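Telomere length regulator taz1 (Schizosaccharomyces pombe, PDB 4ZMI) regulates telomere length and function as a double-stranded telomeric DNA-binding protein, of which this chain is the helical domain. Local coordinates at residues E23-V26 against M27-S30; S34-S37 against K38-N42; K83-A86 against Y87-L90; V143-E146 against E147-R151; S189-I192 against C193-L196. One frame throughout, in Å; residues are numbered along the deposited sequence.

Contact 1. Residues E23-V26 against M27-S30; sequences EQKV and MMVS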
loop_
_atom_site.group_PDB
_atom_site.type_symbol
_atom_site.label_atom_id
_atom_site.label_comp_id
_atom_site.label_asym_id
_atom_site.label_seq_id
_atom_site.Cartn_x
_atom_site.Cartn_y
_atom_site.Cartn_z
ATOM N N GLU A 23 -13.005 8.815 -1.292
ATOM C CA GLU A 23 -12.523 9.657 -2.383
ATOM C C GLU A 23 -12.707 11.138 -2.076
ATOM O O GLU A 23 -12.097 11.996 -2.715
ATOM C CB GLU A 23 -13.172 9.281 -3.713
ATOM C CG GLU A 23 -12.171 8.765 -4.733
ATOM C CD GLU A 23 -12.840 8.102 -5.916
ATOM O OE1 GLU A 23 -14.083 7.975 -5.895
ATOM O OE2 GLU A 23 -12.124 7.708 -6.861
ATOM N N GLN A 24 -13.545 11.426 -1.086
ATOM C CA GLN A 24 -13.660 12.776 -0.566
ATOM C C GLN A 24 -12.328 13.176 0.042
ATOM O O GLN A 24 -11.732 14.175 -0.352
ATOM C CB GLN A 24 -14.762 12.850 0.490
ATOM C CG GLN A 24 -14.755 14.127 1.315
ATOM C CD GLN A 24 -16.112 14.802 1.344
ATOM O OE1 GLN A 24 -16.895 14.674 0.404
ATOM N NE2 GLN A 24 -16.399 15.522 2.424
ATOM N N LYS A 25 -11.848 12.371 0.983
ATOM C CA LYS A 25 -10.642 12.708 1.733
ATOM C C LYS A 25 -9.378 12.632 0.897
ATOM O O LYS A 25 -8.394 13.301 1.198
ATOM C CB LYS A 25 -10.518 11.815 2.958
ATOM C CG LYS A 25 -11.836 11.647 3.646
ATOM C CD LYS A 25 -11.671 11.242 5.076
ATOM C CE LYS A 25 -13.009 11.315 5.766
ATOM N NZ LYS A 25 -12.859 11.058 7.215
ATOM N N VAL A 26 -9.405 11.818 -0.151
ATOM C CA VAL A 26 -8.272 11.747 -1.055
ATOM C C VAL A 26 -8.129 13.084 -1.770
ATOM O O VAL A 26 -7.054 13.686 -1.749
ATOM C CB VAL A 26 -8.395 10.587 -2.070
ATOM C CG1 VAL A 26 -7.296 10.664 -3.108
ATOM C CG2 VAL A 26 -8.311 9.269 -1.354
ATOM N N MET A 27 -9.219 13.554 -2.375
ATOM C CA MET A 27 -9.220 14.828 -3.108
ATOM C C MET A 27 -8.815 15.997 -2.218
ATOM O O MET A 27 -8.117 16.907 -2.666
ATOM C CB MET A 27 -10.586 15.100 -3.743
ATOM C CG MET A 27 -10.982 14.109 -4.830
ATOM S SD MET A 27 -9.775 14.014 -6.171
ATOM C CE MET A 27 -9.532 12.238 -6.301
ATOM N N MET A 28 -9.254 15.969 -0.962
ATOM C CA MET A 28 -8.829 16.962 0.016
ATOM C C MET A 28 -7.330 16.901 0.225
ATOM O O MET A 28 -6.625 17.871 -0.038
ATOM C CB MET A 28 -9.529 16.750 1.354
ATOM C CG MET A 28 -8.712 17.243 2.538
ATOM S SD MET A 28 -9.626 17.214 4.079
ATOM C CE MET A 28 -10.124 15.497 4.166
ATOM N N VAL A 29 -6.847 15.748 0.684
ATOM C CA VAL A 29 -5.435 15.579 0.991
ATOM C C VAL A 29 -4.583 15.896 -0.227
ATOM O O VAL A 29 -3.534 16.516 -0.100
ATOM C CB VAL A 29 -5.133 14.147 1.505
ATOM C CG1 VAL A 29 -3.635 13.901 1.587
ATOM C CG2 VAL A 29 -5.753 13.946 2.858
ATOM N N SER A 30 -5.043 15.488 -1.409
ATOM C CA SER A 30 -4.293 15.727 -2.645
ATOM C C SER A 30 -4.304 17.194 -3.053
ATOM O O SER A 30 -3.321 17.692 -3.601
ATOM C CB SER A 30 -4.837 14.892 -3.803
ATOM O OG SER A 30 -4.389 13.555 -3.731
#
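On the long helix 5-35, residues Glu-23 to Val-26 hand over to Met-27 to Ser-30 through the regular i to i+4 ladder of an alpha-helix. The tightest rung runs from Ser-30 N to Val-26 O at 2.7 Å. The first is slacker: Met-27 N stands 3.3 Å from Glu-23 O and lies well above the plane of that carbonyl, yet its N-H still points almost straight at the oxygen (167°). The side chain of Met-27 runs back beside this rung, its CG 3.2 Å from Glu-23 O. Two bends then carry its methyl round towards Val-26, where CE meets CG1 at 4.2 Å. Met-28 makes the opposite choice at its root. With CG anti to the backbone N (chi1 152°) and a turn at the last torsion (chi3 56°), its methyl CE curls back over the start of Lys-25, 3.7 Å from CA and 3.9 Å from CB.

In the helical domain of Taz1, assigned by sequence to the TRF family, Val-26 and Val-29 are buried, Val-26 against Phe-103 and Leu-107 of helix 95-107, and Val-29 against Phe-46 of helix 43-50 and Leu-58 of helix 52-68. Lys-25 is buried too, and its extended chain delivers NZ to a salt bridge with Asp-57, which would offset the cost of sinking that charge among Leu-58, Phe-61 and Phe-104. Glu-23 likewise finds its mate on another helix, OE2 pairing with Lys-229. One turn on from Val-26, Ser-30 OG comes to 4.1 Å from Val-26 CG1.

Contact 2. Residues S34-S37 against K38-N42; sequences SESS and KDIVN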
loop_
_atom_site.group_PDB
_atom_site.type_symbol
_atom_site.label_atom_id
_atom_site.label_comp_id
_atom_site.label_asym_id
_atom_site.label_seq_id
_atom_site.Cartn_x
_atom_site.Cartn_y
_atom_site.Cartn_z
ATOM N N SER A 34 -1.179 19.957 -3.185
ATOM C CA SER A 34 -0.861 20.723 -4.385
ATOM C C SER A 34 -0.425 22.139 -4.037
ATOM O O SER A 34 0.328 22.754 -4.777
ATOM C CB SER A 34 -2.045 20.753 -5.352
ATOM O OG SER A 34 -2.337 19.450 -5.820
ATOM N N GLU A 35 -0.894 22.642 -2.901
ATOM C CA GLU A 35 -0.566 23.992 -2.466
ATOM C C GLU A 35 0.881 24.094 -1.981
ATOM O O GLU A 35 1.576 25.070 -2.276
ATOM C CB GLU A 35 -1.515 24.443 -1.347
ATOM C CG GLU A 35 -2.992 24.214 -1.633
ATOM C CD GLU A 35 -3.574 25.234 -2.587
ATOM O OE1 GLU A 35 -2.965 26.314 -2.760
ATOM O OE2 GLU A 35 -4.649 24.956 -3.159
ATOM N N SER A 36 1.337 23.081 -1.250
ATOM C CA SER A 36 2.602 23.197 -0.525
ATOM C C SER A 36 3.650 22.165 -0.928
ATOM O O SER A 36 4.454 21.735 -0.103
ATOM C CB SER A 36 2.339 23.107 0.979
ATOM O OG SER A 36 1.027 23.546 1.289
ATOM N N SER A 37 3.658 21.791 -2.203
ATOM C CA SER A 37 4.575 20.769 -2.704
ATOM C C SER A 37 6.065 21.064 -2.498
ATOM O O SER A 37 6.900 20.332 -3.016
ATOM C CB SER A 37 4.324 20.507 -4.193
ATOM O OG SER A 37 2.996 20.083 -4.425
ATOM N N LYS A 38 6.408 22.131 -1.777
ATOM C CA LYS A 38 7.815 22.386 -1.450
ATOM C C LYS A 38 8.049 22.657 0.040
ATOM O O LYS A 38 9.169 22.511 0.529
ATOM C CB LYS A 38 8.423 23.494 -2.331
ATOM C CG LYS A 38 8.168 24.932 -1.873
ATOM C CD LYS A 38 9.432 25.587 -1.316
ATOM C CE LYS A 38 9.238 27.088 -1.125
ATOM N NZ LYS A 38 10.374 27.721 -0.400
ATOM N N ASP A 39 6.999 23.039 0.760
ATOM C CA ASP A 39 7.115 23.235 2.204
ATOM C C ASP A 39 6.875 21.941 2.989
ATOM O O ASP A 39 7.299 21.822 4.140
ATOM C CB ASP A 39 6.163 24.326 2.684
ATOM C CG ASP A 39 6.505 25.678 2.114
ATOM O OD1 ASP A 39 6.874 25.736 0.923
ATOM O OD2 ASP A 39 6.414 26.679 2.857
ATOM N N ILE A 40 6.191 20.982 2.368
ATOM C CA ILE A 40 5.932 19.691 2.997
ATOM C C ILE A 40 7.195 18.829 2.927
ATOM O O ILE A 40 7.399 18.070 1.984
ATOM C CB ILE A 40 4.739 19.001 2.330
ATOM C CG1 ILE A 40 3.560 19.971 2.270
ATOM C CG2 ILE A 40 4.348 17.723 3.075
ATOM C CD1 ILE A 40 2.287 19.369 1.724
ATOM N N VAL A 41 8.040 18.970 3.943
ATOM C CA VAL A 41 9.390 18.419 3.931
ATOM C C VAL A 41 9.441 16.981 4.455
ATOM O O VAL A 41 10.345 16.219 4.118
ATOM C CB VAL A 41 10.348 19.327 4.741
ATOM C CG1 VAL A 41 11.789 18.835 4.665
ATOM C CG2 VAL A 41 10.269 20.759 4.235
ATOM N N ASN A 42 8.465 16.606 5.274
ATOM C CA ASN A 42 8.408 15.252 5.806
ATOM C C ASN A 42 6.968 14.922 6.184
ATOM O O ASN A 42 6.103 15.809 6.114
ATOM C CB ASN A 42 9.358 15.105 7.001
ATOM C CG ASN A 42 9.158 16.186 8.043
ATOM O OD1 ASN A 42 8.043 16.669 8.255
ATOM N ND2 ASN A 42 10.243 16.574 8.698
#
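Ile-40, the centre of an inverse gamma turn, folds back over Ser-36 in the loop that leads from helix 5-35 to helix 43-50, within a compact turn of the chain. Its CB stands 3.7 Å from Ser-36 O. With CG1 anti to the carbonyl carbon (chi1 -51°), the next atom swings over the turn and makes the tightest approach of the side chain, 3.1 Å from Ser-36 O and 3.6 Å from Ser-36 CB. The tip, CD1, continues past the same serine and lies 3.8 Å from its CB, so the isoleucine covers both the carbonyl and the methylene of one residue. Beyond the turn the side chain also packs on Phe-46 of helix 43-50, which ties the loop to the helix that follows it.

The backbone bonds close the same turn. Ile-40 N donates to Ser-36 O at 3.1 Å, nearly in line with the carbonyl bond, while Asp-39 N reaches that oxygen in a weak, sharply bent bond (129°). After Ile-40 the chain runs on to Asn-42, the N-cap of helix 43-50. Ser-37 takes its polar partner from the helix just left, its side-chain OG being hydrogen-bonded to the carbonyl oxygen of Phe-33.

Contact 3. Residues K83-A86 against Y87-L90; sequences KYDA and YWCL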
loop_
_atom_site.group_PDB
_atom_site.type_symbol
_atom_site.label_atom_id
_atom_site.label_comp_id
_atom_site.label_asym_id
_atom_site.label_seq_id
_atom_site.Cartn_x
_atom_site.Cartn_y
_atom_site.Cartn_z
ATOM N N LYS A 83 -7.161 -14.855 -5.371
ATOM C CA LYS A 83 -6.782 -16.223 -5.015
ATOM C C LYS A 83 -7.906 -17.087 -4.420
ATOM O O LYS A 83 -8.068 -18.232 -4.812
ATOM C CB LYS A 83 -5.595 -16.222 -4.052
ATOM C CG LYS A 83 -5.251 -17.599 -3.522
ATOM C CD LYS A 83 -4.741 -18.467 -4.664
ATOM C CE LYS A 83 -4.416 -19.879 -4.205
ATOM N NZ LYS A 83 -3.473 -20.526 -5.170
ATOM N N TYR A 84 -8.661 -16.555 -3.464
ATOM C CA TYR A 84 -9.637 -17.375 -2.741
ATOM C C TYR A 84 -11.064 -17.184 -3.237
ATOM O O TYR A 84 -11.633 -16.081 -3.202
ATOM C CB TYR A 84 -9.504 -17.184 -1.227
ATOM C CG TYR A 84 -8.094 -17.463 -0.747
ATOM C CD1 TYR A 84 -7.226 -16.423 -0.445
ATOM C CD2 TYR A 84 -7.611 -18.763 -0.649
ATOM C CE1 TYR A 84 -5.928 -16.665 -0.025
ATOM C CE2 TYR A 84 -6.305 -19.019 -0.235
ATOM C CZ TYR A 84 -5.472 -17.966 0.078
ATOM O OH TYR A 84 -4.175 -18.200 0.493
ATOM N N ASP A 85 -11.632 -18.291 -3.702
ATOM C CA ASP A 85 -12.878 -18.252 -4.448
ATOM C C ASP A 85 -13.983 -17.508 -3.714
ATOM O O ASP A 85 -14.670 -16.671 -4.309
ATOM C CB ASP A 85 -13.311 -19.661 -4.858
ATOM C CG ASP A 85 -12.386 -20.272 -5.910
ATOM O OD1 ASP A 85 -11.899 -19.527 -6.799
ATOM O OD2 ASP A 85 -12.142 -21.498 -5.839
ATOM N N ALA A 86 -14.122 -17.779 -2.420
ATOM C CA ALA A 86 -15.170 -17.141 -1.633
ATOM C C ALA A 86 -15.067 -15.618 -1.731
ATOM O O ALA A 86 -16.080 -14.913 -1.841
ATOM C CB ALA A 86 -15.086 -17.592 -0.183
ATOM N N TYR A 87 -13.840 -15.101 -1.712
ATOM C CA TYR A 87 -13.671 -13.648 -1.740
ATOM C C TYR A 87 -13.813 -13.093 -3.147
ATOM O O TYR A 87 -14.377 -12.004 -3.346
ATOM C CB TYR A 87 -12.356 -13.227 -1.076
ATOM C CG TYR A 87 -12.294 -13.681 0.354
ATOM C CD1 TYR A 87 -11.885 -14.966 0.670
ATOM C CD2 TYR A 87 -12.679 -12.840 1.385
ATOM C CE1 TYR A 87 -11.846 -15.408 1.980
ATOM C CE2 TYR A 87 -12.637 -13.271 2.706
ATOM C CZ TYR A 87 -12.226 -14.557 2.989
ATOM O OH TYR A 87 -12.175 -15.010 4.277
ATOM N N TRP A 88 -13.315 -13.840 -4.125
ATOM C CA TRP A 88 -13.526 -13.478 -5.529
ATOM C C TRP A 88 -15.007 -13.204 -5.794
ATOM O O TRP A 88 -15.381 -12.108 -6.218
ATOM C CB TRP A 88 -13.057 -14.612 -6.438
ATOM C CG TRP A 88 -12.647 -14.184 -7.818
ATOM C CD1 TRP A 88 -12.882 -12.980 -8.424
ATOM C CD2 TRP A 88 -11.907 -14.968 -8.755
ATOM N NE1 TRP A 88 -12.330 -12.971 -9.683
ATOM C CE2 TRP A 88 -11.725 -14.180 -9.909
ATOM C CE3 TRP A 88 -11.379 -16.261 -8.728
ATOM C CZ2 TRP A 88 -11.037 -14.647 -11.025
ATOM C CZ3 TRP A 88 -10.698 -16.721 -9.828
ATOM C CH2 TRP A 88 -10.534 -15.919 -10.965
ATOM N N CYS A 89 -15.849 -14.196 -5.507
ATOM C CA CYS A 89 -17.281 -14.071 -5.773
ATOM C C CYS A 89 -17.866 -12.875 -5.053
ATOM O O CYS A 89 -18.638 -12.114 -5.628
ATOM C CB CYS A 89 -18.013 -15.332 -5.349
ATOM S SG CYS A 89 -17.296 -16.804 -6.053
ATOM N N LEU A 90 -17.488 -12.705 -3.792
ATOM C CA LEU A 90 -17.964 -11.562 -3.031
ATOM C C LEU A 90 -17.605 -10.231 -3.673
ATOM O O LEU A 90 -18.409 -9.303 -3.620
ATOM C CB LEU A 90 -17.438 -11.595 -1.598
ATOM C CG LEU A 90 -18.159 -12.560 -0.655
ATOM C CD1 LEU A 90 -17.327 -12.758 0.580
ATOM C CD2 LEU A 90 -19.539 -12.035 -0.278
#
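Tyr-84 O accepts two backbone N-H groups at once: a straight bond from Trp-88 N at 3.0 Å (170°), lying in the carbonyl plane, and a weak, bent one from Tyr-87 N at 2.8 Å. Tyr-84 is the N-cap residue of helix 85-91, and this one carbonyl opens the first turn of the new helix just after the chain leaves helix 78-83. The turn is continued by Cys-89 N, which donates to Asp-85 O at 3.0 Å.

Two aromatic side chains leave the turn in different directions. Tyr-87 has CG anti to the carbonyl carbon (chi1 -59°), which brings the edge of its ring to Tyr-84, CD1 lying 3.8 Å from Tyr-84 CB. The same ring also meets Trp-3, planes nearly parallel, and Tyr-80 edge-to-face. Trp-88, with CG anti to the backbone N, sends its indole to the side of Asp-85, where OD1 approaches the ring edge near its plane, 3.8 Å from CE3, the carboxylate and ring planes being 16° apart. Behind the cap, Lys-83 CG sits over the centre of the Tyr-84 ring, 3.5 Å above it, while its NZ is hydrogen-bonded to Val-181 O.

A carboxylate oxygen at an indole edge, even at this loose distance, is consistent with a weak attraction to the slightly positive C-H rim. The acid of Asp-85 also stands in the first turn of a helix, where the partial positive charge of the N-terminus probably favours its negative form.

Contact 4. Residues V143-E146 against E147-R151; sequences VLFE and ELVIR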
loop_
_atom_site.group_PDB
_atom_site.type_symbol
_atom_site.label_atom_id
_atom_site.label_comp_id
_atom_site.label_asym_id
_atom_site.label_seq_id
_atom_site.Cartn_x
_atom_site.Cartn_y
_atom_site.Cartn_z
ATOM N N VAL A 143 10.237 0.324 -8.337
ATOM C CA VAL A 143 10.982 1.528 -7.993
ATOM C C VAL A 143 10.469 2.089 -6.673
ATOM O O VAL A 143 11.247 2.385 -5.760
ATOM C CB VAL A 143 10.952 2.563 -9.137
ATOM C CG1 VAL A 143 11.618 3.852 -8.710
ATOM C CG2 VAL A 143 11.657 1.982 -10.367
ATOM N N LEU A 144 9.152 2.181 -6.553
ATOM C CA LEU A 144 8.549 2.621 -5.313
ATOM C C LEU A 144 8.940 1.676 -4.170
ATOM O O LEU A 144 9.138 2.100 -3.040
ATOM C CB LEU A 144 7.046 2.700 -5.488
ATOM C CG LEU A 144 6.331 3.464 -4.382
ATOM C CD1 LEU A 144 6.766 4.905 -4.365
ATOM C CD2 LEU A 144 4.815 3.366 -4.550
ATOM N N PHE A 145 9.099 0.397 -4.477
ATOM C CA PHE A 145 9.498 -0.565 -3.447
ATOM C C PHE A 145 10.896 -0.268 -2.925
ATOM O O PHE A 145 11.135 -0.306 -1.719
ATOM C CB PHE A 145 9.391 -2.021 -3.926
ATOM C CG PHE A 145 9.675 -3.028 -2.842
ATOM C CD1 PHE A 145 8.657 -3.479 -2.007
ATOM C CD2 PHE A 145 10.958 -3.496 -2.629
ATOM C CE1 PHE A 145 8.919 -4.391 -1.002
ATOM C CE2 PHE A 145 11.227 -4.397 -1.617
ATOM C CZ PHE A 145 10.210 -4.850 -0.806
ATOM N N GLU A 146 11.826 0.044 -3.824
ATOM C CA GLU A 146 13.184 0.382 -3.383
ATOM C C GLU A 146 13.221 1.637 -2.538
ATOM O O GLU A 146 13.979 1.705 -1.584
ATOM C CB GLU A 146 14.156 0.512 -4.550
ATOM C CG GLU A 146 15.608 0.321 -4.154
ATOM C CD GLU A 146 16.348 1.624 -3.942
ATOM O OE1 GLU A 146 15.753 2.704 -4.177
ATOM O OE2 GLU A 146 17.533 1.566 -3.546
ATOM N N GLU A 147 12.388 2.614 -2.871
ATOM C CA GLU A 147 12.263 3.814 -2.049
ATOM C C GLU A 147 11.758 3.537 -0.624
ATOM O O GLU A 147 12.317 4.060 0.349
ATOM C CB GLU A 147 11.366 4.849 -2.722
ATOM C CG GLU A 147 11.326 6.160 -1.962
ATOM C CD GLU A 147 12.644 6.940 -2.053
ATOM O OE1 GLU A 147 13.370 6.754 -3.050
ATOM O OE2 GLU A 147 12.948 7.738 -1.134
ATOM N N LEU A 148 10.707 2.719 -0.504
ATOM C CA LEU A 148 10.201 2.347 0.809
ATOM C C LEU A 148 11.316 1.659 1.572
ATOM O O LEU A 148 11.454 1.833 2.773
ATOM C CB LEU A 148 8.990 1.409 0.697
ATOM C CG LEU A 148 7.818 2.035 -0.048
ATOM C CD1 LEU A 148 6.717 1.004 -0.284
ATOM C CD2 LEU A 148 7.312 3.208 0.785
ATOM N N VAL A 149 12.138 0.889 0.867
ATOM C CA VAL A 149 13.250 0.211 1.535
ATOM C C VAL A 149 14.248 1.232 2.096
ATOM O O VAL A 149 14.674 1.110 3.256
ATOM C CB VAL A 149 13.926 -0.838 0.631
ATOM C CG1 VAL A 149 15.140 -1.440 1.310
ATOM C CG2 VAL A 149 12.923 -1.931 0.300
ATOM N N ILE A 150 14.571 2.256 1.299
ATOM C CA ILE A 150 15.471 3.321 1.746
ATOM C C ILE A 150 14.879 4.018 2.959
ATOM O O ILE A 150 15.552 4.189 3.979
ATOM C CB ILE A 150 15.680 4.416 0.681
ATOM C CG1 ILE A 150 15.985 3.818 -0.682
ATOM C CG2 ILE A 150 16.807 5.320 1.105
ATOM C CD1 ILE A 150 17.287 3.091 -0.730
ATOM N N ARG A 151 13.616 4.421 2.832
ATOM C CA ARG A 151 12.930 5.154 3.888
ATOM C C ARG A 151 12.961 4.372 5.191
ATOM O O ARG A 151 13.263 4.931 6.243
ATOM C CB ARG A 151 11.496 5.537 3.468
ATOM C CG ARG A 151 11.493 6.602 2.344
ATOM C CD ARG A 151 10.107 7.162 2.026
ATOM N NE ARG A 151 9.556 7.949 3.123
ATOM C CZ ARG A 151 9.886 9.216 3.363
ATOM N NH1 ARG A 151 10.783 9.841 2.589
ATOM N NH2 ARG A 151 9.339 9.863 4.391
#
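Four successive i to i+4 bonds join Val-143 to Glu-146 with Glu-147 to Ile-150, Ile-150 N to Glu-146 O at 3.0 Å and the others similar, the even spacing of an undisturbed alpha-helix. The side chains sort themselves by face. Phe-145 lies one turn before Val-149, and its ring meets the valine obliquely, CE2 standing 3.6 Å from CG2. One residue on, Glu-146 bends at its second torsion (chi2 -98°), which lays the carboxylate across Ile-150: OE2 comes to 3.2 Å from CD1 and OE1 to 3.7 Å from CG1. A charged group thus rests on an aliphatic chain, with Thr-199 and Thr-203 of helix 192-203 beside it and a bound cobalt ion about 4 Å from the Glu-146 side chain. With an alanine here, Ile-150 CD1 is likely to lose the cover of the carboxylate, and the surroundings of the cobalt ion a nearby negative charge. Leu-148 tucks its CG 3.3 Å from Leu-144 O.

The helix concerned, 137-154, is an inner member of the helical domain of Taz1, with helix 118-130 against Leu-144, Phe-145 and Leu-148, and helix 214-229 against Leu-144 and Leu-148. Glu-147 is buried; its chain, with CG anti to the backbone N (chi1 -174°), turns at chi2 and presents OE2 to the N-H of Ala-212. Glu-146 OE1 and Glu-147 OE1 lie 4.8 Å apart, close enough for each negative charge probably to discourage the other, which the nearby cobalt ion, and Arg-211 beside Glu-147, might partly offset.

Contact 5. Residues S189-I192 against C193-L196; sequences SQKI and CDFL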
loop_
_atom_site.group_PDB
_atom_site.type_symbol
_atom_site.label_atom_id
_atom_site.label_comp_id
_atom_site.label_asym_id
_atom_site.label_seq_id
_atom_site.Cartn_x
_atom_site.Cartn_y
_atom_site.Cartn_z
ATOM N N SER A 189 8.182 -15.729 -12.631
ATOM C CA SER A 189 8.946 -15.655 -13.878
ATOM C C SER A 189 10.211 -14.805 -13.783
ATOM O O SER A 189 11.278 -15.194 -14.282
ATOM C CB SER A 189 8.069 -15.122 -15.012
ATOM O OG SER A 189 7.906 -13.719 -14.910
ATOM N N GLN A 190 10.100 -13.636 -13.161
ATOM C CA GLN A 190 11.265 -12.771 -13.079
ATOM C C GLN A 190 11.971 -12.892 -11.751
ATOM O O GLN A 190 12.765 -12.026 -11.394
ATOM C CB GLN A 190 10.929 -11.314 -13.421
ATOM C CG GLN A 190 10.934 -11.059 -14.922
ATOM C CD GLN A 190 10.634 -9.620 -15.272
ATOM O OE1 GLN A 190 11.499 -8.752 -15.163
ATOM N NE2 GLN A 190 9.398 -9.354 -15.692
ATOM N N LYS A 191 11.688 -13.975 -11.031
ATOM C CA LYS A 191 12.320 -14.215 -9.734
ATOM C C LYS A 191 12.250 -12.979 -8.833
ATOM O O LYS A 191 13.255 -12.578 -8.238
ATOM C CB LYS A 191 13.779 -14.618 -9.931
ATOM C CG LYS A 191 13.982 -15.739 -10.944
ATOM C CD LYS A 191 13.789 -17.111 -10.321
ATOM C CE LYS A 191 14.395 -18.188 -11.219
ATOM N NZ LYS A 191 14.223 -19.563 -10.675
ATOM N N ILE A 192 11.065 -12.375 -8.758
ATOM C CA ILE A 192 10.883 -11.100 -8.064
ATOM C C ILE A 192 11.323 -11.141 -6.600
ATOM O O ILE A 192 11.930 -10.195 -6.106
ATOM C CB ILE A 192 9.436 -10.603 -8.190
ATOM C CG1 ILE A 192 9.115 -10.351 -9.654
ATOM C CG2 ILE A 192 9.244 -9.312 -7.444
ATOM C CD1 ILE A 192 10.030 -9.299 -10.254
ATOM N N CYS A 193 11.055 -12.248 -5.918
ATOM C CA CYS A 193 11.352 -12.334 -4.493
ATOM C C CYS A 193 12.836 -12.179 -4.224
ATOM O O CYS A 193 13.244 -11.527 -3.257
ATOM C CB CYS A 193 10.861 -13.654 -3.901
ATOM S SG CYS A 193 10.940 -13.652 -2.086
ATOM N N ASP A 194 13.636 -12.791 -5.091
ATOM C CA ASP A 194 15.086 -12.718 -5.000
ATOM C C ASP A 194 15.537 -11.289 -5.247
ATOM O O ASP A 194 16.451 -10.793 -4.570
ATOM C CB ASP A 194 15.726 -13.681 -5.994
ATOM C CG ASP A 194 15.472 -15.128 -5.637
ATOM O OD1 ASP A 194 15.518 -15.459 -4.431
ATOM O OD2 ASP A 194 15.219 -15.932 -6.557
ATOM N N PHE A 195 14.887 -10.613 -6.194
ATOM C CA PHE A 195 15.198 -9.198 -6.425
ATOM C C PHE A 195 14.947 -8.362 -5.162
ATOM O O PHE A 195 15.762 -7.504 -4.809
ATOM C CB PHE A 195 14.414 -8.624 -7.617
ATOM C CG PHE A 195 14.771 -7.193 -7.942
ATOM C CD1 PHE A 195 16.036 -6.871 -8.408
ATOM C CD2 PHE A 195 13.857 -6.170 -7.755
ATOM C CE1 PHE A 195 16.381 -5.555 -8.691
ATOM C CE2 PHE A 195 14.183 -4.856 -8.028
ATOM C CZ PHE A 195 15.456 -4.548 -8.505
ATOM N N LEU A 196 13.832 -8.634 -4.478
ATOM C CA LEU A 196 13.461 -7.872 -3.287
ATOM C C LEU A 196 14.428 -8.188 -2.158
ATOM O O LEU A 196 14.862 -7.286 -1.458
ATOM C CB LEU A 196 12.025 -8.179 -2.841
ATOM C CG LEU A 196 10.926 -8.075 -3.896
ATOM C CD1 LEU A 196 9.575 -8.313 -3.266
ATOM C CD2 LEU A 196 10.954 -6.723 -4.547
#
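Ile-192 and Leu-196 meet because their first torsions (chi1 -63° and -51°) place Ile-192 CG2 anti to its own N and set Leu-196 CG beside its backbone N. The branches cross at an angle, CG2 to CG, at 4.1 Å. Leu-196 CG also lies 3.2 Å from Ile-192 O, the oxygen that accepts Leu-196 N at 3.0 Å.

One residue earlier, Lys-191 takes a positive phi (49°) as the C-prime residue of a Schellman motif that ends helix 185-189, Ile-192 N bonding back to Trp-187 O. The same lysine is the N-cap residue of helix 192-203: its O takes Phe-195 N at 3.3 Å and, weakly, Asp-194 N. Leu-196 reaches on to Trp-187, Leu-142 and Leu-128; a serine in its place would probably deprive Ile-192 CG2 of its neighbour and open a gap between these side chains.

Lys-191 and Asp-194 run side by side, OD2 being 3.9 Å from Lys-191 CB, but NZ stays 5.6 Å from OD2. Asp-194 OD1 has a long, weak ion pair with Lys-197. The opposite charges of Lys-191 and Asp-194 would probably attract only weakly, and their closer touch is of carboxylate against methylene.

In the fold
All five contacts are local turns of one all-helical domain. Contacts 1 and 2 follow each other on and just past helix 5-35, with centres about 16 Å apart. The centre of contact 4 lies nearest that of the chain, about 12 Å away, and contact 4 touches contact 5 directly: Phe-145 CE2 packs on Leu-196 CD2 at 3.8 Å, joining helix 137-154 to helix 192-203. Contact 2 comes within about 6 Å of contact 4 by nearest atoms without touching it. Contact 3 stands apart, its centre about 41 Å from that of contact 2. The cobalt ion beside Glu-146 is about 11 Å from the Phe-195 side chain; magnesium is about 11 Å from that of Tyr-84.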